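Local coordinates for glucose-6-phosphate isomerase (Plasmodium falciparum, PDB 3QKI), which probably catalyses the interconversion of glucose 6-phosphate and fructose 6-phosphate, the second step of glycolysis, at residues R334-G339 / Y524-L529; H341-H346 / L530-S535; F370-N375 / H412-Q417. One frame throughout, in Å; residues are numbered along the deposited sequence.

In the fold
Interactions 1 and 2 are successive parts of one interface between helices 330-349 and 523-543. Their centres lie 9 Å apart, and Phe-336 CZ packs against Leu-530 CD2 at 3.7 Å across the boundary. Interaction 3 lies at the far end of helix 356-371, the next helix in the chain, with its centre 31 Å from that of interaction 1 and 24 Å from that of interaction 2; the nearest atoms are about 15 and 10 Å apart. None of the three contacts includes a residue known to bind fructose 6-phosphate. Helix 388-400, which carries the fructose 6-phosphate-binding residues Gln-394 and Glu-398, packs on segment 530-535 and precedes the loop of interaction 3.

Interaction 1: residues R334-G339 / Y524-L529; sequences RNFLNG and YTCGLL
Gly-339 and Gly-527 face each other with their CA atoms 4.2 Å apart, where the short helical axes of 334-339 and 524-529 approach to 6.4 Å at a crossing angle of -39°. With no side chain on either glycine, backbone meets backbone, and each helix lays an aromatic ring over the other's glycine. The face of the Phe-336 ring lies on Gly-527 CA, 4.0 Å from CA to ring centroid. In return, the Tyr-524 ring covers Gly-339 CA, with CA 3.9 Å from the centroid; both are CH-pi contacts. Although the Phe-336 CB points away from the partner helix, CG anti to the backbone N (chi1 175°) swings the ring back to the interface. CA-H...O contacts accompany the rings: Gly-527 CA to Phe-336 O and Gly-339 CA to Tyr-524 O, each at 3.4 Å. The right-handed crossing, the glycines and these contacts resemble the GASright pairing known from membrane helices, here within a soluble protein. At the Phe-336 ring edge, Cys-526 brings CB into the ring plane and SG to 5.3 Å from the centroid, a sulfur-aromatic contact. Beyond Gly-339, the Tyr-524 OH hydrogen-bonds to Asp-342 one turn further along helix 330-349.

Interaction 2: residues H341-H346 / L530-S535; sequences HDMDEH and LSLYES
Ser-531 meets both Met-343 and Asp-344 where segments 341-346 and 530-535 run 36° apart, with an axis separation of 8.6 Å that side chains must fill. The tightly packed part is centred on Met-343. Its CG, anti to the backbone N (chi1 -180°), reaches across to 3.3 Å from Ser-531 OG, and the same CG lies 3.6 Å from Leu-532 N. Bends at chi2 and chi3 then fold the thioether chain, so that the methyl CE rests 4.2 Å from Leu-532 CB. Pro-357, at the start of helix 356-371, packs on Met-343 and on Ser-535.

The other side is looser and is bridged by polar groups and a water. Ser-531 OG donates to Asp-344 OD1 over 2.7 Å, meeting the carboxylate from 40° above its plane. Further along, Ser-535 OG stands 4.3 Å from Asp-344 OD1, and one water joins the two by donating to both oxygens. The hydroxyl of Ser-535 itself donates to Ser-531 O at 2.7 Å. That carbonyl also accepts the helical bond from Ser-535 N, the two donors arriving from opposite faces of its plane.

Asp-344 is held at both oxygens: OD1 accepts from Ser-531 and the water, while OD2 forms a salt bridge with Arg-117. The same guanidinium group pairs with Glu-534 OE1, which sits 5.3 Å from Asp-344 OD1. Arg-117 therefore bridges acidic residues of both helices. Its positive charge and the two donors at OD1 would be expected to favour an ionised Asp-344 despite its burial, and to offset the proximity of a second carboxylate.

Interaction 3: residues F370-N375 / H412-Q417; sequences FFDYKN and HYNTCQ
Lys-374 and Gln-417 are the residues whose CA atoms come nearest, 4.6 Å apart, between two irregular chains whose touching parts run 25° apart. Asp-372, the first residue beyond helix 356-371 to leave helical geometry, has positive phi and turns the chain toward strand 375-380. On the other side, 412-417 leads into strand 418-420, its parallel neighbour in the mixed sheet, and Lys-374 already shares a backbone hydrogen bond with Val-418.

Asn-414 carries the outer half of the contact. Its ND2 donates to Asp-372 OD2 over 3.0 Å, with an angle of 154° at the hydrogen, and the oxygen is met from 37° above the carboxylate plane. ND2 also bonds to Ser-368 O, tying the amide to the end of the helix. The Lys-374 chain crosses Asn-414 at about a right angle, its CG 3.8 Å from ND2.

Gln-417 works the inner half, placing CB 3.3 Å from Lys-374 O; CG, anti to the carbonyl carbon, lies against Lys-374 C. One water accepts from Gln-417 NE2 and donates to Tyr-373 O and Asn-375 O; Ser-364 OG is a further partner of NE2. Nearby, Lys-374 packs on Gln-439 of the second subunit.

A second water accepts from Lys-374 NZ at 2.9 Å and donates to Asp-372 OD2 and Asn-414 OD1. Lys-374 and Asp-372 thus form a water-bridged pair of opposite charges, and the lysine would be expected to favour an ionised Asp-372.

Interaction 1: residues R334-G339 / Y524-L529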
loop_
_atom_site.group_PDB
_atom_site.type_symbol
_atom_site.label_atom_id
_atom_site.label_comp_id
_atom_site.label_asym_id
_atom_site.label_seq_id
_atom_site.Cartn_x
_atom_site.Cartn_y
_atom_site.Cartn_z
ATOM N N ARG A 334 -24.587 11.752 -8.144
ATOM C CA ARG A 334 -25.092 11.875 -9.506
ATOM C C ARG A 334 -24.009 12.563 -10.353
ATOM O O ARG A 334 -23.743 12.126 -11.471
ATOM C CB ARG A 334 -26.421 12.655 -9.519
ATOM C CG ARG A 334 -27.062 12.825 -10.891
ATOM C CD ARG A 334 -28.537 13.190 -10.791
ATOM N NE ARG A 334 -28.781 14.242 -9.807
ATOM C CZ ARG A 334 -29.859 14.315 -9.032
ATOM N NH1 ARG A 334 -30.831 13.415 -9.148
ATOM N NH2 ARG A 334 -29.992 15.304 -8.165
ATOM N N ASN A 335 -23.337 13.598 -9.790
ATOM C CA ASN A 335 -22.253 14.297 -10.481
ATOM C C ASN A 335 -21.069 13.353 -10.732
ATOM O O ASN A 335 -20.444 13.452 -11.788
ATOM C CB ASN A 335 -21.775 15.520 -9.695
ATOM C CG ASN A 335 -22.752 16.655 -9.787
ATOM O OD1 ASN A 335 -23.554 16.750 -10.729
ATOM N ND2 ASN A 335 -22.746 17.520 -8.792
ATOM N N PHE A 336 -20.747 12.474 -9.745
ATOM C CA PHE A 336 -19.688 11.461 -9.856
ATOM C C PHE A 336 -20.036 10.537 -11.031
ATOM O O PHE A 336 -19.179 10.264 -11.869
ATOM C CB PHE A 336 -19.564 10.645 -8.571
ATOM C CG PHE A 336 -18.570 9.493 -8.630
ATOM C CD1 PHE A 336 -17.216 9.706 -8.392
ATOM C CD2 PHE A 336 -18.996 8.192 -8.880
ATOM C CE1 PHE A 336 -16.301 8.643 -8.442
ATOM C CE2 PHE A 336 -18.081 7.134 -8.923
ATOM C CZ PHE A 336 -16.736 7.371 -8.719
ATOM N N LEU A 337 -21.310 10.094 -11.106
ATOM C CA LEU A 337 -21.796 9.223 -12.197
ATOM C C LEU A 337 -21.684 9.893 -13.546
ATOM O O LEU A 337 -21.289 9.231 -14.500
ATOM C CB LEU A 337 -23.227 8.708 -11.936
ATOM C CG LEU A 337 -23.361 7.708 -10.770
ATOM C CD1 LEU A 337 -24.844 7.454 -10.425
ATOM C CD2 LEU A 337 -22.675 6.397 -11.083
ATOM N N ASN A 338 -21.967 11.215 -13.617
ATOM C CA ASN A 338 -21.854 11.995 -14.853
ATOM C C ASN A 338 -20.415 12.030 -15.332
ATOM O O ASN A 338 -20.173 11.925 -16.534
ATOM C CB ASN A 338 -22.387 13.427 -14.661
ATOM C CG ASN A 338 -23.873 13.485 -14.429
ATOM O OD1 ASN A 338 -24.595 12.488 -14.551
ATOM N ND2 ASN A 338 -24.366 14.661 -14.074
ATOM N N GLY A 339 -19.475 12.137 -14.388
ATOM C CA GLY A 339 -18.047 12.092 -14.681
ATOM C C GLY A 339 -17.658 10.771 -15.313
ATOM O O GLY A 339 -17.012 10.760 -16.357
ATOM N N TYR A 524 -17.377 15.199 -9.943
ATOM C CA TYR A 524 -17.343 14.959 -11.372
ATOM C C TYR A 524 -15.951 14.438 -11.812
ATOM O O TYR A 524 -15.865 13.426 -12.509
ATOM C CB TYR A 524 -17.728 16.252 -12.117
ATOM C CG TYR A 524 -17.669 16.106 -13.617
ATOM C CD1 TYR A 524 -16.538 16.491 -14.329
ATOM C CD2 TYR A 524 -18.754 15.593 -14.334
ATOM C CE1 TYR A 524 -16.488 16.381 -15.719
ATOM C CE2 TYR A 524 -18.706 15.461 -15.719
ATOM C CZ TYR A 524 -17.560 15.834 -16.403
ATOM O OH TYR A 524 -17.469 15.670 -17.759
ATOM N N THR A 525 -14.879 15.148 -11.410
ATOM C CA THR A 525 -13.501 14.789 -11.728
ATOM C C THR A 525 -13.122 13.415 -11.130
ATOM O O THR A 525 -12.358 12.680 -11.741
ATOM C CB THR A 525 -12.579 15.947 -11.317
ATOM O OG1 THR A 525 -12.994 17.143 -11.993
ATOM C CG2 THR A 525 -11.142 15.680 -11.618
ATOM N N CYS A 526 -13.636 13.086 -9.927
ATOM C CA CYS A 526 -13.332 11.785 -9.316
ATOM C C CYS A 526 -13.936 10.661 -10.185
ATOM O O CYS A 526 -13.344 9.587 -10.303
ATOM C CB CYS A 526 -13.829 11.718 -7.875
ATOM S SG CYS A 526 -13.080 10.388 -6.897
ATOM N N GLY A 527 -15.074 10.949 -10.818
ATOM C CA GLY A 527 -15.744 10.056 -11.758
ATOM C C GLY A 527 -14.907 9.902 -13.023
ATOM O O GLY A 527 -14.697 8.774 -13.497
ATOM N N LEU A 528 -14.365 11.035 -13.553
ATOM C CA LEU A 528 -13.472 11.000 -14.720
ATOM C C LEU A 528 -12.258 10.085 -14.424
ATOM O O LEU A 528 -11.897 9.280 -15.276
ATOM C CB LEU A 528 -12.933 12.400 -15.058
ATOM C CG LEU A 528 -13.860 13.436 -15.647
ATOM C CD1 LEU A 528 -13.105 14.734 -15.832
ATOM C CD2 LEU A 528 -14.464 12.969 -16.998
ATOM N N LEU A 529 -11.648 10.228 -13.221
ATOM C CA LEU A 529 -10.482 9.444 -12.787
ATOM C C LEU A 529 -10.806 7.934 -12.688
ATOM O O LEU A 529 -10.031 7.123 -13.176
ATOM C CB LEU A 529 -9.886 10.000 -11.472
ATOM C CG LEU A 529 -8.638 9.308 -10.903
ATOM C CD1 LEU A 529 -7.443 9.426 -11.845
ATOM C CD2 LEU A 529 -8.276 9.884 -9.528
#

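Interaction 2: residues H341-H346 / L530-S535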
loop_
_atom_site.group_PDB
_atom_site.type_symbol
_atom_site.label_atom_id
_atom_site.label_comp_id
_atom_site.label_asym_id
_atom_site.label_seq_id
_atom_site.Cartn_x
_atom_site.Cartn_y
_atom_site.Cartn_z
ATOM N N HIS A 341 -19.631 8.649 -16.803
ATOM C CA HIS A 341 -20.324 8.589 -18.081
ATOM C C HIS A 341 -19.613 9.356 -19.191
ATOM O O HIS A 341 -19.435 8.805 -20.282
ATOM C CB HIS A 341 -21.783 9.042 -17.941
ATOM C CG HIS A 341 -22.530 8.989 -19.242
ATOM N ND1 HIS A 341 -22.771 7.789 -19.889
ATOM C CD2 HIS A 341 -23.038 9.995 -19.988
ATOM C CE1 HIS A 341 -23.447 8.098 -20.981
ATOM N NE2 HIS A 341 -23.645 9.410 -21.074
ATOM N N ASP A 342 -19.174 10.605 -18.916
ATOM C CA ASP A 342 -18.474 11.423 -19.908
ATOM C C ASP A 342 -17.152 10.814 -20.339
ATOM O O ASP A 342 -16.828 10.852 -21.526
ATOM C CB ASP A 342 -18.309 12.870 -19.424
ATOM C CG ASP A 342 -19.609 13.654 -19.437
ATOM O OD1 ASP A 342 -20.587 13.178 -20.069
ATOM O OD2 ASP A 342 -19.651 14.735 -18.822
ATOM N N MET A 343 -16.418 10.191 -19.403
ATOM C CA MET A 343 -15.180 9.487 -19.750
ATOM C C MET A 343 -15.509 8.187 -20.537
ATOM O O MET A 343 -14.792 7.871 -21.478
ATOM C CB MET A 343 -14.327 9.202 -18.501
ATOM C CG MET A 343 -13.003 8.466 -18.796
ATOM S SD MET A 343 -11.902 9.299 -19.979
ATOM C CE MET A 343 -11.332 10.609 -18.974
ATOM N N ASP A 344 -16.609 7.458 -20.177
ATOM C CA ASP A 344 -17.049 6.270 -20.912
ATOM C C ASP A 344 -17.310 6.633 -22.388
ATOM O O ASP A 344 -16.852 5.914 -23.286
ATOM C CB ASP A 344 -18.338 5.669 -20.333
ATOM C CG ASP A 344 -18.207 5.000 -18.979
ATOM O OD1 ASP A 344 -17.052 4.738 -18.542
ATOM O OD2 ASP A 344 -19.247 4.815 -18.311
ATOM N N GLU A 345 -18.037 7.749 -22.624
ATOM C CA GLU A 345 -18.377 8.245 -23.973
ATOM C C GLU A 345 -17.138 8.585 -24.783
ATOM O O GLU A 345 -17.063 8.260 -25.971
ATOM C CB GLU A 345 -19.327 9.455 -23.893
ATOM C CG GLU A 345 -20.717 9.086 -23.400
ATOM C CD GLU A 345 -21.609 8.454 -24.454
ATOM O OE1 GLU A 345 -21.966 9.159 -25.420
ATOM O OE2 GLU A 345 -21.977 7.267 -24.297
ATOM N N HIS A 346 -16.134 9.186 -24.122
ATOM C CA HIS A 346 -14.851 9.513 -24.736
ATOM C C HIS A 346 -14.150 8.206 -25.136
ATOM O O HIS A 346 -13.699 8.059 -26.281
ATOM C CB HIS A 346 -13.963 10.310 -23.744
ATOM C CG HIS A 346 -12.566 10.482 -24.217
ATOM N ND1 HIS A 346 -12.242 11.415 -25.195
ATOM C CD2 HIS A 346 -11.447 9.806 -23.867
ATOM C CE1 HIS A 346 -10.941 11.293 -25.399
ATOM N NE2 HIS A 346 -10.414 10.338 -24.623
ATOM N N LEU A 530 -11.933 7.573 -12.073
ATOM C CA LEU A 530 -12.340 6.173 -11.963
ATOM C C LEU A 530 -12.540 5.550 -13.336
ATOM O O LEU A 530 -11.972 4.490 -13.615
ATOM C CB LEU A 530 -13.637 5.998 -11.137
ATOM C CG LEU A 530 -14.213 4.573 -11.158
ATOM C CD1 LEU A 530 -13.365 3.618 -10.349
ATOM C CD2 LEU A 530 -15.652 4.553 -10.806
ATOM N N SER A 531 -13.328 6.215 -14.197
ATOM C CA SER A 531 -13.634 5.678 -15.519
ATOM C C SER A 531 -12.380 5.587 -16.384
ATOM O O SER A 531 -12.250 4.644 -17.143
ATOM C CB SER A 531 -14.744 6.474 -16.197
ATOM O OG SER A 531 -14.867 6.088 -17.560
ATOM N N LEU A 532 -11.454 6.540 -16.247
ATOM C CA LEU A 532 -10.204 6.555 -16.989
ATOM C C LEU A 532 -9.445 5.234 -16.757
ATOM O O LEU A 532 -9.004 4.618 -17.721
ATOM C CB LEU A 532 -9.346 7.780 -16.573
ATOM C CG LEU A 532 -7.911 7.845 -17.116
ATOM C CD1 LEU A 532 -7.901 7.839 -18.618
ATOM C CD2 LEU A 532 -7.163 9.066 -16.568
ATOM N N TYR A 533 -9.323 4.792 -15.495
ATOM C CA TYR A 533 -8.629 3.553 -15.150
ATOM C C TYR A 533 -9.443 2.304 -15.493
ATOM O O TYR A 533 -8.863 1.334 -16.006
ATOM C CB TYR A 533 -8.123 3.564 -13.686
ATOM C CG TYR A 533 -6.806 4.294 -13.573
ATOM C CD1 TYR A 533 -6.756 5.690 -13.553
ATOM C CD2 TYR A 533 -5.598 3.598 -13.606
ATOM C CE1 TYR A 533 -5.537 6.374 -13.547
ATOM C CE2 TYR A 533 -4.372 4.276 -13.596
ATOM C CZ TYR A 533 -4.348 5.661 -13.549
ATOM O OH TYR A 533 -3.144 6.337 -13.530
ATOM N N GLU A 534 -10.779 2.338 -15.287
ATOM C CA GLU A 534 -11.626 1.184 -15.673
ATOM C C GLU A 534 -11.526 0.996 -17.208
ATOM O O GLU A 534 -11.319 -0.122 -17.680
ATOM C CB GLU A 534 -13.104 1.399 -15.275
ATOM C CG GLU A 534 -13.396 1.324 -13.779
ATOM C CD GLU A 534 -14.871 1.430 -13.420
ATOM O OE1 GLU A 534 -15.682 1.794 -14.305
ATOM O OE2 GLU A 534 -15.227 1.106 -12.264
ATOM N N SER A 535 -11.571 2.106 -17.961
ATOM C CA SER A 535 -11.440 2.086 -19.424
ATOM C C SER A 535 -10.048 1.595 -19.836
ATOM O O SER A 535 -9.951 0.736 -20.707
ATOM C CB SER A 535 -11.715 3.462 -20.011
ATOM O OG SER A 535 -13.002 3.930 -19.659
HETATM O O HOH W 1 -15.443 2.794 -19.584
#

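Interaction 3: residues F370-N375 / H412-Q417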
loop_
_atom_site.group_PDB
_atom_site.type_symbol
_atom_site.label_atom_id
_atom_site.label_comp_id
_atom_site.label_asym_id
_atom_site.label_seq_id
_atom_site.Cartn_x
_atom_site.Cartn_y
_atom_site.Cartn_z
ATOM N N PHE A 370 7.837 -4.429 -24.542
ATOM C CA PHE A 370 9.061 -4.066 -25.255
ATOM C C PHE A 370 10.251 -3.630 -24.393
ATOM O O PHE A 370 11.394 -3.726 -24.838
ATOM C CB PHE A 370 8.730 -3.099 -26.400
ATOM C CG PHE A 370 7.613 -3.662 -27.241
ATOM C CD1 PHE A 370 7.802 -4.819 -27.991
ATOM C CD2 PHE A 370 6.336 -3.117 -27.185
ATOM C CE1 PHE A 370 6.745 -5.395 -28.690
ATOM C CE2 PHE A 370 5.284 -3.688 -27.898
ATOM C CZ PHE A 370 5.491 -4.834 -28.628
ATOM N N PHE A 371 9.998 -3.248 -23.152
ATOM C CA PHE A 371 11.071 -2.842 -22.235
ATOM C C PHE A 371 11.169 -3.787 -21.056
ATOM O O PHE A 371 12.098 -3.672 -20.252
ATOM C CB PHE A 371 10.841 -1.402 -21.765
ATOM C CG PHE A 371 11.247 -0.375 -22.783
ATOM C CD1 PHE A 371 10.411 -0.057 -23.850
ATOM C CD2 PHE A 371 12.463 0.289 -22.673
ATOM C CE1 PHE A 371 10.796 0.885 -24.805
ATOM C CE2 PHE A 371 12.837 1.251 -23.618
ATOM C CZ PHE A 371 12.010 1.528 -24.687
ATOM N N ASP A 372 10.196 -4.707 -20.939
ATOM C CA ASP A 372 10.105 -5.688 -19.865
ATOM C C ASP A 372 9.971 -5.034 -18.483
ATOM O O ASP A 372 10.513 -5.535 -17.480
ATOM C CB ASP A 372 11.240 -6.732 -19.967
ATOM C CG ASP A 372 10.824 -8.129 -19.566
ATOM O OD1 ASP A 372 11.567 -8.763 -18.807
ATOM O OD2 ASP A 372 9.761 -8.601 -20.046
ATOM N N TYR A 373 9.272 -3.883 -18.440
ATOM C CA TYR A 373 8.967 -3.143 -17.206
ATOM C C TYR A 373 7.669 -3.715 -16.630
ATOM O O TYR A 373 6.564 -3.361 -17.054
ATOM C CB TYR A 373 8.855 -1.636 -17.476
ATOM C CG TYR A 373 10.145 -0.978 -17.934
ATOM C CD1 TYR A 373 11.387 -1.538 -17.632
ATOM C CD2 TYR A 373 10.125 0.214 -18.650
ATOM C CE1 TYR A 373 12.572 -0.934 -18.045
ATOM C CE2 TYR A 373 11.305 0.833 -19.056
ATOM C CZ TYR A 373 12.525 0.246 -18.764
ATOM O OH TYR A 373 13.699 0.828 -19.179
ATOM N N LYS A 374 7.822 -4.673 -15.720
ATOM C CA LYS A 374 6.710 -5.426 -15.122
ATOM C C LYS A 374 6.072 -4.798 -13.872
ATOM O O LYS A 374 5.337 -5.468 -13.139
ATOM C CB LYS A 374 7.119 -6.873 -14.885
ATOM C CG LYS A 374 7.653 -7.592 -16.131
ATOM C CD LYS A 374 7.739 -9.076 -15.825
ATOM C CE LYS A 374 8.963 -9.703 -16.413
ATOM N NZ LYS A 374 8.850 -11.184 -16.446
ATOM N N ASN A 375 6.306 -3.500 -13.661
ATOM C CA ASN A 375 5.721 -2.797 -12.520
ATOM C C ASN A 375 5.131 -1.478 -12.953
ATOM O O ASN A 375 5.550 -0.932 -13.968
ATOM C CB ASN A 375 6.780 -2.527 -11.439
ATOM C CG ASN A 375 7.288 -3.742 -10.764
ATOM O OD1 ASN A 375 6.691 -4.265 -9.842
ATOM N ND2 ASN A 375 8.401 -4.229 -11.233
ATOM N N HIS A 412 2.721 -17.191 -22.640
ATOM C CA HIS A 412 3.971 -17.009 -21.899
ATOM C C HIS A 412 4.451 -15.563 -21.877
ATOM O O HIS A 412 5.414 -15.258 -21.169
ATOM C CB HIS A 412 5.048 -17.990 -22.409
ATOM C CG HIS A 412 4.560 -19.404 -22.365
ATOM N ND1 HIS A 412 4.598 -20.150 -21.180
ATOM C CD2 HIS A 412 3.909 -20.122 -23.317
ATOM C CE1 HIS A 412 4.019 -21.310 -21.472
ATOM N NE2 HIS A 412 3.578 -21.337 -22.744
ATOM N N TYR A 413 3.782 -14.679 -22.631
ATOM C CA TYR A 413 4.161 -13.274 -22.662
ATOM C C TYR A 413 3.638 -12.558 -21.403
ATOM O O TYR A 413 2.845 -13.120 -20.629
ATOM C CB TYR A 413 3.703 -12.573 -23.959
ATOM C CG TYR A 413 2.230 -12.720 -24.286
ATOM C CD1 TYR A 413 1.271 -11.920 -23.667
ATOM C CD2 TYR A 413 1.801 -13.602 -25.278
ATOM C CE1 TYR A 413 -0.082 -12.024 -23.992
ATOM C CE2 TYR A 413 0.454 -13.688 -25.637
ATOM C CZ TYR A 413 -0.488 -12.928 -24.963
ATOM O OH TYR A 413 -1.809 -13.001 -25.319
ATOM N N ASN A 414 4.104 -11.324 -21.194
ATOM C CA ASN A 414 3.739 -10.518 -20.042
ATOM C C ASN A 414 2.267 -10.155 -20.018
ATOM O O ASN A 414 1.715 -9.749 -21.033
ATOM C CB ASN A 414 4.581 -9.233 -19.983
ATOM C CG ASN A 414 6.032 -9.455 -19.657
ATOM O OD1 ASN A 414 6.456 -10.550 -19.298
ATOM N ND2 ASN A 414 6.826 -8.403 -19.776
ATOM N N THR A 415 1.642 -10.298 -18.845
ATOM C CA THR A 415 0.288 -9.816 -18.643
ATOM C C THR A 415 0.366 -8.636 -17.686
ATOM O O THR A 415 1.303 -7.830 -17.825
ATOM C CB THR A 415 -0.764 -10.914 -18.469
ATOM O OG1 THR A 415 -0.485 -11.672 -17.277
ATOM C CG2 THR A 415 -0.855 -11.832 -19.712
ATOM N N CYS A 416 -0.581 -8.500 -16.743
ATOM C CA CYS A 416 -0.585 -7.322 -15.866
ATOM C C CYS A 416 0.673 -7.142 -15.049
ATOM O O CYS A 416 1.202 -8.106 -14.484
ATOM C CB CYS A 416 -1.814 -7.286 -14.974
ATOM S SG CYS A 416 -2.082 -5.688 -14.197
ATOM N N GLN A 417 1.112 -5.882 -14.954
ATOM C CA GLN A 417 2.237 -5.483 -14.116
ATOM C C GLN A 417 1.840 -5.581 -12.634
ATOM O O GLN A 417 0.648 -5.656 -12.306
ATOM C CB GLN A 417 2.616 -4.013 -14.397
ATOM C CG GLN A 417 3.174 -3.747 -15.789
ATOM C CD GLN A 417 2.120 -3.144 -16.679
ATOM O OE1 GLN A 417 0.991 -3.619 -16.738
ATOM N NE2 GLN A 417 2.473 -2.065 -17.385
HETATM O O HOH W 2 9.587 -11.468 -19.188
HETATM O O HOH W 3 5.144 -1.044 -16.716
#